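Local structure of surface-associated protein CshB (Streptococcus gordonii, 6YZG) at residues P44-E49 with P66-G71. The protein is a cell-wall-anchored streptococcal surface adhesin that probably binds host fibronectin, this piece being centred on its second non-repetitive domain. Residues are numbered along the deposited sequence; the frame is centred on the assembly and turned at random.
Sequences PFNSTE and PDAENG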
ATOM      1  N   PRO A  44      -9.097   1.234  23.972  1.00  9.18           N
ATOM      2  CA  PRO A  44      -8.675   2.015  22.811  1.00  9.40           C
ATOM      3  C   PRO A  44      -8.270   3.465  23.130  1.00  8.77           C
ATOM      4  O   PRO A  44      -8.364   3.932  24.240  1.00  9.25           O
ATOM      5  CB  PRO A  44      -9.921   1.993  21.936  1.00  9.88           C
ATOM      6  CG  PRO A  44     -11.043   2.042  22.965  1.00  9.74           C
ATOM      7  CD  PRO A  44     -10.573   1.077  24.049  1.00 10.05           C
ATOM      8  N   PHE A  45      -7.672   4.096  22.136  1.00  8.57           N
ATOM      9  CA  PHE A  45      -6.987   5.396  22.338  1.00  8.59           C
ATOM     10  C   PHE A  45      -7.992   6.474  22.812  1.00  8.75           C
ATOM     11  O   PHE A  45      -7.585   7.375  23.558  1.00  9.50           O
ATOM     12  CB  PHE A  45      -6.283   5.833  21.072  1.00  8.93           C
ATOM     13  CG  PHE A  45      -5.366   7.014  21.195  1.00  9.00           C
ATOM     14  CD1 PHE A  45      -4.186   6.939  21.920  1.00  9.23           C
ATOM     15  CD2 PHE A  45      -5.725   8.207  20.612  1.00  8.41           C
ATOM     16  CE1 PHE A  45      -3.372   8.056  21.969  1.00 10.81           C
ATOM     17  CE2 PHE A  45      -4.912   9.336  20.695  1.00  9.07           C
ATOM     18  CZ  PHE A  45      -3.731   9.230  21.375  1.00 10.08           C
ATOM     19  N   ASN A  46      -9.235   6.395  22.417  1.00  9.22           N
ATOM     20  CA  ASN A  46     -10.298   7.378  22.816  1.00  9.86           C
ATOM     21  C   ASN A  46     -10.616   7.253  24.305  1.00 10.72           C
ATOM     22  O   ASN A  46     -11.385   8.097  24.801  1.00 11.04           O
ATOM     23  CB  ASN A  46     -11.529   7.193  21.943  1.00 10.47           C
ATOM     24  CG  ASN A  46     -12.099   5.798  21.925  1.00 10.57           C
ATOM     25  OD1 ASN A  46     -11.380   4.873  21.592  1.00 12.39           O
ATOM     26  ND2 ASN A  46     -13.390   5.575  22.192  1.00 14.12           N
ATOM     27  N   SER A  47     -10.040   6.314  25.024  1.00  9.92           N
ATOM     28  CA  SER A  47     -10.156   6.193  26.490  1.00 10.45           C
ATOM     29  C   SER A  47      -8.995   6.813  27.233  1.00 11.10           C
ATOM     30  O   SER A  47      -9.025   6.749  28.500  1.00 13.58           O
ATOM     31  CB  SER A  47     -10.294   4.757  26.938  1.00 10.94           C
ATOM     32  OG  SER A  47      -9.085   4.032  26.824  1.00 12.22           O
ATOM     33  N   THR A  48      -7.984   7.291  26.534  1.00 10.54           N
ATOM     34  CA  THR A  48      -6.752   7.751  27.227  1.00 10.76           C
ATOM     35  C   THR A  48      -6.793   9.224  27.644  1.00 11.42           C
ATOM     36  O   THR A  48      -7.485   9.981  27.059  1.00 10.46           O
ATOM     37  CB  THR A  48      -5.503   7.542  26.356  1.00 11.03           C
ATOM     38  OG1 THR A  48      -5.578   8.372  25.194  1.00 10.25           O
ATOM     39  CG2 THR A  48      -5.328   6.106  25.920  1.00 12.32           C
ATOM     40  N   GLU A  49      -5.979   9.564  28.633  1.00 13.39           N
ATOM     41  CA  GLU A  49      -5.827  10.976  29.067  1.00 14.41           C
ATOM     42  C   GLU A  49      -5.174  11.781  27.937  1.00 13.31           C
ATOM     43  O   GLU A  49      -5.443  12.913  27.836  1.00 14.04           O
ATOM     44  CB  GLU A  49      -4.989  11.077  30.339  1.00 16.08           C
ATOM     45  CG  GLU A  49      -5.668  10.442  31.516  1.00 19.80           C
ATOM     46  CD  GLU A  49      -6.643  11.278  32.314  1.00 22.80           C
ATOM     47  OE1 GLU A  49      -6.662  12.487  32.153  1.00 29.25           O
ATOM     48  OE2 GLU A  49      -7.341  10.685  33.160  1.00 33.16           O
ATOM     49  N   PRO A  66     -13.588   7.260  29.085  1.00 16.05           N
ATOM     50  CA  PRO A  66     -12.644   6.464  29.857  1.00 16.61           C
ATOM     51  C   PRO A  66     -13.099   5.021  30.032  1.00 15.47           C
ATOM     52  O   PRO A  66     -12.265   4.206  30.387  1.00 19.79           O
ATOM     53  CB  PRO A  66     -12.515   7.216  31.188  1.00 21.88           C
ATOM     54  CG  PRO A  66     -13.827   7.938  31.305  1.00 21.30           C
ATOM     55  CD  PRO A  66     -14.212   8.325  29.888  1.00 18.42           C
ATOM     56  N   ASP A  67     -14.376   4.739  29.793  1.00 15.37           N
ATOM     57  CA  ASP A  67     -14.973   3.375  29.912  1.00 17.31           C
ATOM     58  C   ASP A  67     -15.060   2.631  28.562  1.00 16.82           C
ATOM     59  O   ASP A  67     -15.598   1.511  28.498  1.00 18.97           O
ATOM     60  CB  ASP A  67     -16.356   3.460  30.566  1.00 22.36           C
ATOM     61  CG  ASP A  67     -16.285   4.035  31.966  1.00 25.81           C
ATOM     62  OD1 ASP A  67     -15.335   3.697  32.679  1.00 30.41           O
ATOM     63  OD2 ASP A  67     -17.116   4.897  32.265  1.00 38.42           O
ATOM     64  N   ALA A  68     -14.443   3.200  27.519  1.00 15.64           N
ATOM     65  CA  ALA A  68     -14.430   2.544  26.204  1.00 13.98           C
ATOM     66  C   ALA A  68     -13.735   1.188  26.292  1.00 14.94           C
ATOM     67  O   ALA A  68     -12.786   1.026  27.031  1.00 16.67           O
ATOM     68  CB  ALA A  68     -13.758   3.422  25.188  1.00 13.97           C
ATOM     69  N   GLU A  69     -14.190   0.258  25.485  1.00 15.53           N
ATOM     70  CA  GLU A  69     -13.682  -1.117  25.428  1.00 16.00           C
ATOM     71  C   GLU A  69     -13.145  -1.375  24.016  1.00 12.37           C
ATOM     72  O   GLU A  69     -13.621  -0.751  23.045  1.00 13.10           O
ATOM     73  CB  GLU A  69     -14.789  -2.136  25.740  1.00 20.59           C
ATOM     74  CG  GLU A  69     -15.302  -2.076  27.168  1.00 25.12           C
ATOM     75  CD  GLU A  69     -16.475  -3.014  27.425  1.00 36.72           C
ATOM     76  OE1 GLU A  69     -16.331  -4.226  27.147  1.00 46.40           O
ATOM     77  OE2 GLU A  69     -17.549  -2.532  27.858  1.00 49.31           O
ATOM     78  N   ASN A  70     -12.196  -2.280  23.888  1.00 11.47           N
ATOM     79  CA  ASN A  70     -11.737  -2.778  22.578  1.00 10.03           C
ATOM     80  C   ASN A  70     -12.928  -3.319  21.800  1.00 10.45           C
ATOM     81  O   ASN A  70     -13.761  -4.043  22.385  1.00 12.18           O
ATOM     82  CB  ASN A  70     -10.647  -3.817  22.706  1.00 10.00           C
ATOM     83  CG  ASN A  70      -9.339  -3.202  23.165  1.00  9.76           C
ATOM     84  OD1 ASN A  70      -9.143  -1.979  23.136  1.00  9.50           O
ATOM     85  ND2 ASN A  70      -8.420  -4.104  23.504  1.00 10.76           N
ATOM     86  N   GLY A  71     -13.009  -3.033  20.530  1.00  9.85           N
ATOM     87  CA  GLY A  71     -14.057  -3.680  19.737  1.00  9.94           C
ATOM     88  C   GLY A  71     -14.073  -3.120  18.334  1.00  9.98           C
ATOM     89  O   GLY A  71     -13.081  -2.580  17.835  1.00 10.33           O
TER
HETATM   90  O   HOH W   1      -9.759   4.802  31.257  1.00 29.97           O
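Pro44 lies across Asn70 and Ser47 across Pro66, so residues 44-49 and 66-71 run in opposite senses, with CA atoms 5.7 Å apart at the first pair and 4.2 Å at the second. The motif is a short 3-10 turn, residues 45-47, packed on an irregular loop of CshA-type non-repetitive domain 2. The turn leads from strand 33-41 into helix 49-55; the loop leads from that helix to strand 71-72. The methyl of Ala68 points toward residues 44-47 and meets Pro44, Asn46 and Ser47. Pro44 CG lies 3.8 Å from Ala68 CB. Asn46 brings its amide, ND2, to 3.7 Å from the same methyl. With CG between the backbone N and the carbonyl carbon (chi1 55°), this amide end comes nearer to the loop than the direction of CB alone would bring it. Ser47 adds a looser CB contact to the methyl.

Farther along, Pro44 CD touches Asn70 OD1 at 3.5 Å. The two side chains meet at a slant, and the proline nitrogen has no hydrogen to offer this oxygen. Both amides also reach strand 119-131: Asn46 OD1 is hydrogen-bonded to Asn120 ND2, and Asn70 OD1 accepts from Gly122 N. At the other end a water donates to Pro66 O and, weakly, to Ser47 O. Thr48, the residue after Ser47, N-caps helix 49-55: its OG1 accepts from Tyr51 N and donates to Phe45 O. Across the subunit boundary, the Phe45 ring makes a T-shaped contact with Tyr249 of the second subunit. Within the turn, two donors grip Pro44 O: Ser47 N, and Ser47 OG at 2.7 Å, the hydroxyl lying in the carbonyl plane at a C=O...OG angle of 157°.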